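Local structure of insecticidal crystal protein Cry7Cal (Bacillus thuringiensis, 5ZI1) at residues 142-145 and 146-150; 185-188 and 189-193; 222-225 and 226-230. The protein is an insecticidal toxin active against locusts that probably binds receptors and forms membrane pores through its helical N-terminal domain, as in related delta endotoxins. All coordinates share one frame; numbering follows the deposited sequence.

How the contacts relate
All three contacts are local i to i+4 or i+5 packings, each on a different helix of the N-terminal bundle: contact 1 on helix 141-165, contact 2 on helix 169-202 and contact 3 at the end of helix 208-227. Their centres form a compact triangle, 11 Å apart for contacts 1 and 2 and for contacts 2 and 3, and 10 Å for contacts 1 and 3. The triangle is closed by packing: Ala148 CB lies 3.5 Å from Tyr186 CD2, Thr142 OG1 3.5 Å from Met225 SD, and Cys190 CB 3.7 Å from Val226 CG1. An acetate ion, probably from the crystallisation liquor, lies about 6 Å from the Leu227 side chain of contact 3.

Contact 1. Residues 142-145 and 146-150; sequences TVYA and QAANL
Gln146 packs back against Thr142 one helical turn earlier. Its N-H reaches Thr142 O at 2.9 Å with an N-H...O angle of 163°, and its CG comes to 3.2 Å from that same oxygen. With CG turned back beside the backbone N (chi1 -63°), the chain lies over Thr142 O and alongside the threonine side chain, pointing the same way, with Thr142 CG2 4.1 Å from Gln146 CG. A bend at chi2 (-77°) then swings the amide toward helix 208-227, where NE2 makes a weak hydrogen bond to Met225 O. These turns belong to helix 141-165 of the delta-endotoxin N-terminal helical bundle, and every touching residue is buried. Ala145 contributes mostly through its backbone: its carbonyl oxygen accepts from Asn149 N at 2.8 Å, while its CB packs against Val226 and Leu229. The amide of Asn149 has its polar partner elsewhere, OD1 being hydrogen-bonded to Tyr236 OH. On another side of the helix Ala148 N donates to Tyr144 O at 2.7 Å, and Ala148 CB meets the Tyr144 ring obliquely at CE1, 4.4 Å away.

Contact 2. Residues 185-188 and 189-193; sequences EYTD and HCVKW
His189 and Glu185 are tied through the backbone, His189 N donating to Glu185 O at 2.9 Å with an N-H...O angle of 165°. The same i to i+4 pattern continues with Cys190 N to Tyr186 O at 3.0 Å, Val191 N to Thr187 O at 3.0 Å and Lys192 N to Asp188 O at 3.1 Å, which is the regular alpha-helical bonding of helix 169-202, part of the delta-endotoxin N-terminal helical bundle. Side chains add little to this first shell: Val191 CG2 rests 3.4 Å from Thr187 O, and the methyls CG2 of Thr187 and CG2 of Val191 approach only to 4.5 Å. A turn further on, Trp193 meets one face of the imidazole, with CD1 3.6 Å above the ring plane and offset toward its rim. The His189 ring is carried out to this place by CG standing opposite the backbone N (chi1 -176°). In the next shell, Tyr144 of helix 141-165 meets the same imidazole with the ring planes at about 35°, Tyr186 OH is hydrogen-bonded to His151 ND1, and Thr187 OG1 turns back to Val183 O. Although Asp188 and Lys192 have the spacing of a helical ion pair, Asp188 OD2 and Lys192 NZ are 9.7 Å apart, which implies that peptide hydrogen bonds, rather than opposite charges, join the two segments.

Contact 3. Residues 222-225 and 226-230; sequences MTIM and VLDLL
Met222 O is shared by two donors, Val226 N at 2.7 Å and Leu227 N at 3.0 Å. The second lies in the carbonyl plane; the first stands above it, 37° out, and so does not use a lone pair. Thr223 O skips one residue in turn and accepts from Asp228 N at 2.8 Å, almost in line with the C=O bond. Two successive i to i+5 bonds identify a pi-type widening of the helix. A type I beta turn from Leu227 to Leu230 overlaps the wide turn. Leu230 N donates to Leu227 O at 2.9 Å, and Leu229 N to Val226 O at 3.0 Å.

The Asp228 carboxylate folds back over this wide turn, with CG beside its own backbone N (chi1 -71°) and OD2 only 3.3 Å from Thr223 O. Two acceptors so close should repel, and the salt bridge from Arg251 to OD2 is a likely compensation. A water also donates to Asp228 OD2 at 2.5 Å, with a weak second bond to Ile224 O. OD1 too is hydrogen-bonded outside the segments. The Thr223 hydroxyl is engaged separately, OG1 being hydrogen-bonded to Arg219 O. Apolar packing accompanies these bonds: Met222 bends at chi2 and chi3 to bring CE to 3.6 Å from Val226 CG2, the two side chains lying alongside each other.

Among its neighbours this end of helix 208-227 is wedged between three helices: Met222 meets Thr142 of helix 141-165, Leu227 meets Tyr194 of helix 169-202, and Leu229 meets Ile21 of helix 13-26, while Arg251 comes from the loop just before strand 252-254.

Contact 1. Residues 142-145 and 146-150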
# COMPACT_ATOMS: atom_id res chain seq x y z
N THR A 142 -3.66 1.14 -14.95
CA THR A 142 -3.90 2.23 -14.01
C THR A 142 -5.15 3.02 -14.39
O THR A 142 -5.94 3.42 -13.52
CB THR A 142 -2.68 3.16 -13.92
OG1 THR A 142 -1.59 2.46 -13.32
CG2 THR A 142 -2.98 4.34 -13.06
N VAL A 143 -5.35 3.25 -15.69
CA VAL A 143 -6.61 3.85 -16.14
C VAL A 143 -7.79 3.02 -15.65
O VAL A 143 -8.79 3.57 -15.16
CB VAL A 143 -6.62 3.99 -17.68
CG1 VAL A 143 -7.99 4.46 -18.17
CG2 VAL A 143 -5.51 4.95 -18.14
N TYR A 144 -7.68 1.70 -15.76
CA TYR A 144 -8.78 0.83 -15.36
C TYR A 144 -9.03 0.95 -13.86
O TYR A 144 -10.15 1.22 -13.42
CB TYR A 144 -8.45 -0.60 -15.75
CG TYR A 144 -9.51 -1.61 -15.40
CD1 TYR A 144 -9.54 -2.20 -14.15
CD2 TYR A 144 -10.47 -1.99 -16.33
CE1 TYR A 144 -10.51 -3.14 -13.82
CE2 TYR A 144 -11.44 -2.92 -16.01
CZ TYR A 144 -11.45 -3.49 -14.75
OH TYR A 144 -12.40 -4.43 -14.44
N ALA A 145 -7.97 0.78 -13.06
CA ALA A 145 -8.09 0.87 -11.61
C ALA A 145 -8.72 2.19 -11.18
O ALA A 145 -9.66 2.20 -10.37
CB ALA A 145 -6.72 0.70 -10.96
N GLN A 146 -8.25 3.31 -11.73
CA GLN A 146 -8.72 4.60 -11.25
C GLN A 146 -10.18 4.85 -11.65
O GLN A 146 -10.95 5.43 -10.87
CB GLN A 146 -7.82 5.73 -11.76
CG GLN A 146 -6.41 5.63 -11.27
CD GLN A 146 -6.23 6.10 -9.82
OE1 GLN A 146 -7.05 6.86 -9.30
NE2 GLN A 146 -5.15 5.66 -9.18
N ALA A 147 -10.56 4.46 -12.86
CA ALA A 147 -11.95 4.59 -13.28
C ALA A 147 -12.83 3.60 -12.52
O ALA A 147 -13.94 3.94 -12.10
CB ALA A 147 -12.07 4.37 -14.78
N ALA A 148 -12.33 2.37 -12.36
CA ALA A 148 -13.03 1.41 -11.52
C ALA A 148 -13.34 2.02 -10.17
O ALA A 148 -14.46 1.93 -9.66
CB ALA A 148 -12.17 0.15 -11.36
N ASN A 149 -12.34 2.69 -9.59
CA ASN A 149 -12.52 3.30 -8.29
C ASN A 149 -13.65 4.31 -8.30
O ASN A 149 -14.50 4.32 -7.40
CB ASN A 149 -11.21 3.96 -7.85
CG ASN A 149 -11.33 4.56 -6.50
OD1 ASN A 149 -11.52 3.84 -5.51
ND2 ASN A 149 -11.30 5.87 -6.44
N LEU A 150 -13.68 5.18 -9.31
CA LEU A 150 -14.75 6.17 -9.37
C LEU A 150 -16.12 5.52 -9.48
O LEU A 150 -17.09 5.99 -8.89
CB LEU A 150 -14.53 7.13 -10.54
CG LEU A 150 -13.29 8.03 -10.48
CD1 LEU A 150 -13.27 8.92 -11.71
CD2 LEU A 150 -13.27 8.86 -9.21

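Contact 2. Residues 185-188 and 189-193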
# COMPACT_ATOMS: atom_id res chain seq x y z
N GLU A 185 -15.25 -7.96 -9.49
CA GLU A 185 -14.75 -7.93 -10.85
C GLU A 185 -13.52 -7.04 -10.96
O GLU A 185 -12.48 -7.46 -11.49
CB GLU A 185 -15.84 -7.44 -11.80
CG GLU A 185 -15.45 -7.48 -13.28
CD GLU A 185 -16.56 -6.96 -14.17
OE1 GLU A 185 -16.27 -6.15 -15.08
OE2 GLU A 185 -17.74 -7.35 -13.94
N TYR A 186 -13.62 -5.81 -10.45
CA TYR A 186 -12.54 -4.84 -10.61
C TYR A 186 -11.30 -5.27 -9.83
O TYR A 186 -10.18 -5.16 -10.33
CB TYR A 186 -13.01 -3.46 -10.16
CG TYR A 186 -14.15 -2.88 -10.99
CD1 TYR A 186 -14.45 -3.37 -12.26
CD2 TYR A 186 -14.89 -1.82 -10.51
CE1 TYR A 186 -15.49 -2.82 -13.02
CE2 TYR A 186 -15.92 -1.26 -11.24
CZ TYR A 186 -16.22 -1.77 -12.50
OH TYR A 186 -17.24 -1.19 -13.22
N THR A 187 -11.50 -5.80 -8.62
CA THR A 187 -10.39 -6.33 -7.83
C THR A 187 -9.71 -7.49 -8.55
O THR A 187 -8.48 -7.54 -8.63
CB THR A 187 -10.90 -6.78 -6.46
OG1 THR A 187 -11.54 -5.68 -5.80
CG2 THR A 187 -9.78 -7.33 -5.60
N ASP A 188 -10.50 -8.44 -9.07
CA ASP A 188 -9.91 -9.59 -9.76
C ASP A 188 -9.12 -9.16 -10.98
O ASP A 188 -8.04 -9.69 -11.26
CB ASP A 188 -10.99 -10.57 -10.21
CG ASP A 188 -11.59 -11.37 -9.06
OD1 ASP A 188 -11.08 -11.26 -7.92
OD2 ASP A 188 -12.56 -12.12 -9.32
N HIS A 189 -9.66 -8.23 -11.76
CA HIS A 189 -8.95 -7.74 -12.92
C HIS A 189 -7.62 -7.09 -12.53
O HIS A 189 -6.57 -7.38 -13.11
CB HIS A 189 -9.83 -6.77 -13.71
CG HIS A 189 -9.19 -6.30 -14.98
ND1 HIS A 189 -9.31 -7.00 -16.16
CD2 HIS A 189 -8.40 -5.24 -15.23
CE1 HIS A 189 -8.63 -6.36 -17.10
NE2 HIS A 189 -8.07 -5.29 -16.57
N CYS A 190 -7.64 -6.21 -11.51
CA CYS A 190 -6.40 -5.51 -11.13
C CYS A 190 -5.34 -6.48 -10.62
O CYS A 190 -4.16 -6.33 -10.93
CB CYS A 190 -6.68 -4.44 -10.07
SG CYS A 190 -7.73 -3.09 -10.65
N VAL A 191 -5.74 -7.48 -9.83
CA VAL A 191 -4.75 -8.40 -9.29
C VAL A 191 -4.15 -9.24 -10.40
O VAL A 191 -2.92 -9.34 -10.52
CB VAL A 191 -5.37 -9.25 -8.17
CG1 VAL A 191 -4.44 -10.37 -7.76
CG2 VAL A 191 -5.65 -8.35 -6.98
N LYS A 192 -4.99 -9.84 -11.25
CA LYS A 192 -4.52 -10.69 -12.34
C LYS A 192 -3.48 -9.98 -13.21
O LYS A 192 -2.41 -10.53 -13.48
CB LYS A 192 -5.72 -11.13 -13.18
CG LYS A 192 -5.41 -11.65 -14.58
CD LYS A 192 -6.73 -11.90 -15.34
CE LYS A 192 -6.55 -12.78 -16.57
NZ LYS A 192 -6.00 -14.11 -16.20
N TRP A 193 -3.78 -8.76 -13.65
CA TRP A 193 -2.85 -8.07 -14.53
C TRP A 193 -1.69 -7.42 -13.79
O TRP A 193 -0.63 -7.23 -14.40
CB TRP A 193 -3.61 -7.07 -15.39
CG TRP A 193 -4.37 -7.82 -16.45
CD1 TRP A 193 -5.64 -8.30 -16.37
CD2 TRP A 193 -3.86 -8.26 -17.72
NE1 TRP A 193 -5.97 -8.97 -17.51
CE2 TRP A 193 -4.89 -8.96 -18.36
CE3 TRP A 193 -2.63 -8.10 -18.38
CZ2 TRP A 193 -4.75 -9.52 -19.63
CZ3 TRP A 193 -2.49 -8.66 -19.64
CH2 TRP A 193 -3.54 -9.35 -20.25

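Contact 3. Residues 222-225 and 226-230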
# COMPACT_ATOMS: atom_id res chain seq x y z
N MET A 222 3.16 0.47 -9.29
CA MET A 222 1.80 -0.06 -9.46
C MET A 222 1.13 -0.38 -8.13
O MET A 222 -0.11 -0.42 -8.07
CB MET A 222 1.78 -1.31 -10.34
CG MET A 222 2.33 -1.06 -11.72
SD MET A 222 1.37 0.21 -12.57
CE MET A 222 -0.09 -0.78 -13.01
N THR A 223 1.92 -0.62 -7.09
CA THR A 223 1.37 -0.62 -5.74
C THR A 223 0.69 0.71 -5.45
O THR A 223 -0.46 0.75 -4.99
CB THR A 223 2.49 -0.91 -4.74
OG1 THR A 223 2.98 -2.24 -4.97
CG2 THR A 223 2.03 -0.78 -3.30
N ILE A 224 1.38 1.81 -5.76
CA ILE A 224 0.86 3.15 -5.54
C ILE A 224 -0.28 3.46 -6.51
O ILE A 224 -1.27 4.08 -6.13
CB ILE A 224 1.99 4.19 -5.68
CG1 ILE A 224 3.03 4.02 -4.58
CG2 ILE A 224 1.43 5.61 -5.72
CD1 ILE A 224 4.20 4.97 -4.71
N MET A 225 -0.12 3.12 -7.78
CA MET A 225 -1.13 3.49 -8.76
C MET A 225 -2.37 2.60 -8.68
O MET A 225 -3.49 3.09 -8.85
CB MET A 225 -0.55 3.46 -10.17
CG MET A 225 0.27 4.71 -10.51
SD MET A 225 0.77 4.75 -12.26
CE MET A 225 2.31 3.83 -12.15
N VAL A 226 -2.19 1.30 -8.42
CA VAL A 226 -3.31 0.37 -8.51
C VAL A 226 -3.63 -0.32 -7.19
O VAL A 226 -4.76 -0.21 -6.71
CB VAL A 226 -3.06 -0.67 -9.61
CG1 VAL A 226 -4.23 -1.68 -9.66
CG2 VAL A 226 -2.91 0.05 -10.93
N LEU A 227 -2.67 -1.04 -6.59
CA LEU A 227 -3.02 -1.92 -5.47
C LEU A 227 -3.57 -1.14 -4.28
O LEU A 227 -4.50 -1.61 -3.61
CB LEU A 227 -1.81 -2.74 -5.02
CG LEU A 227 -1.09 -3.58 -6.06
CD1 LEU A 227 -0.02 -4.46 -5.37
CD2 LEU A 227 -2.11 -4.40 -6.87
N ASP A 228 -3.01 0.04 -4.01
CA ASP A 228 -3.46 0.84 -2.87
C ASP A 228 -4.91 1.27 -3.01
O ASP A 228 -5.52 1.67 -2.02
CB ASP A 228 -2.54 2.06 -2.69
CG ASP A 228 -1.15 1.69 -2.17
OD1 ASP A 228 -0.97 0.55 -1.68
OD2 ASP A 228 -0.22 2.54 -2.22
N LEU A 229 -5.47 1.22 -4.22
CA LEU A 229 -6.90 1.47 -4.40
C LEU A 229 -7.75 0.32 -3.88
O LEU A 229 -8.86 0.56 -3.40
CB LEU A 229 -7.22 1.67 -5.88
CG LEU A 229 -6.85 2.97 -6.58
CD1 LEU A 229 -7.29 2.85 -8.05
CD2 LEU A 229 -7.50 4.19 -5.91
N LEU A 230 -7.27 -0.92 -3.96
CA LEU A 230 -8.12 -2.11 -3.79
C LEU A 230 -8.66 -2.30 -2.38
O LEU A 230 -9.78 -2.80 -2.23
CB LEU A 230 -7.37 -3.38 -4.24
CG LEU A 230 -6.90 -3.35 -5.70
CD1 LEU A 230 -6.19 -4.63 -6.09
CD2 LEU A 230 -8.05 -3.07 -6.65
O HOH W 1 -0.67 4.88 -2.83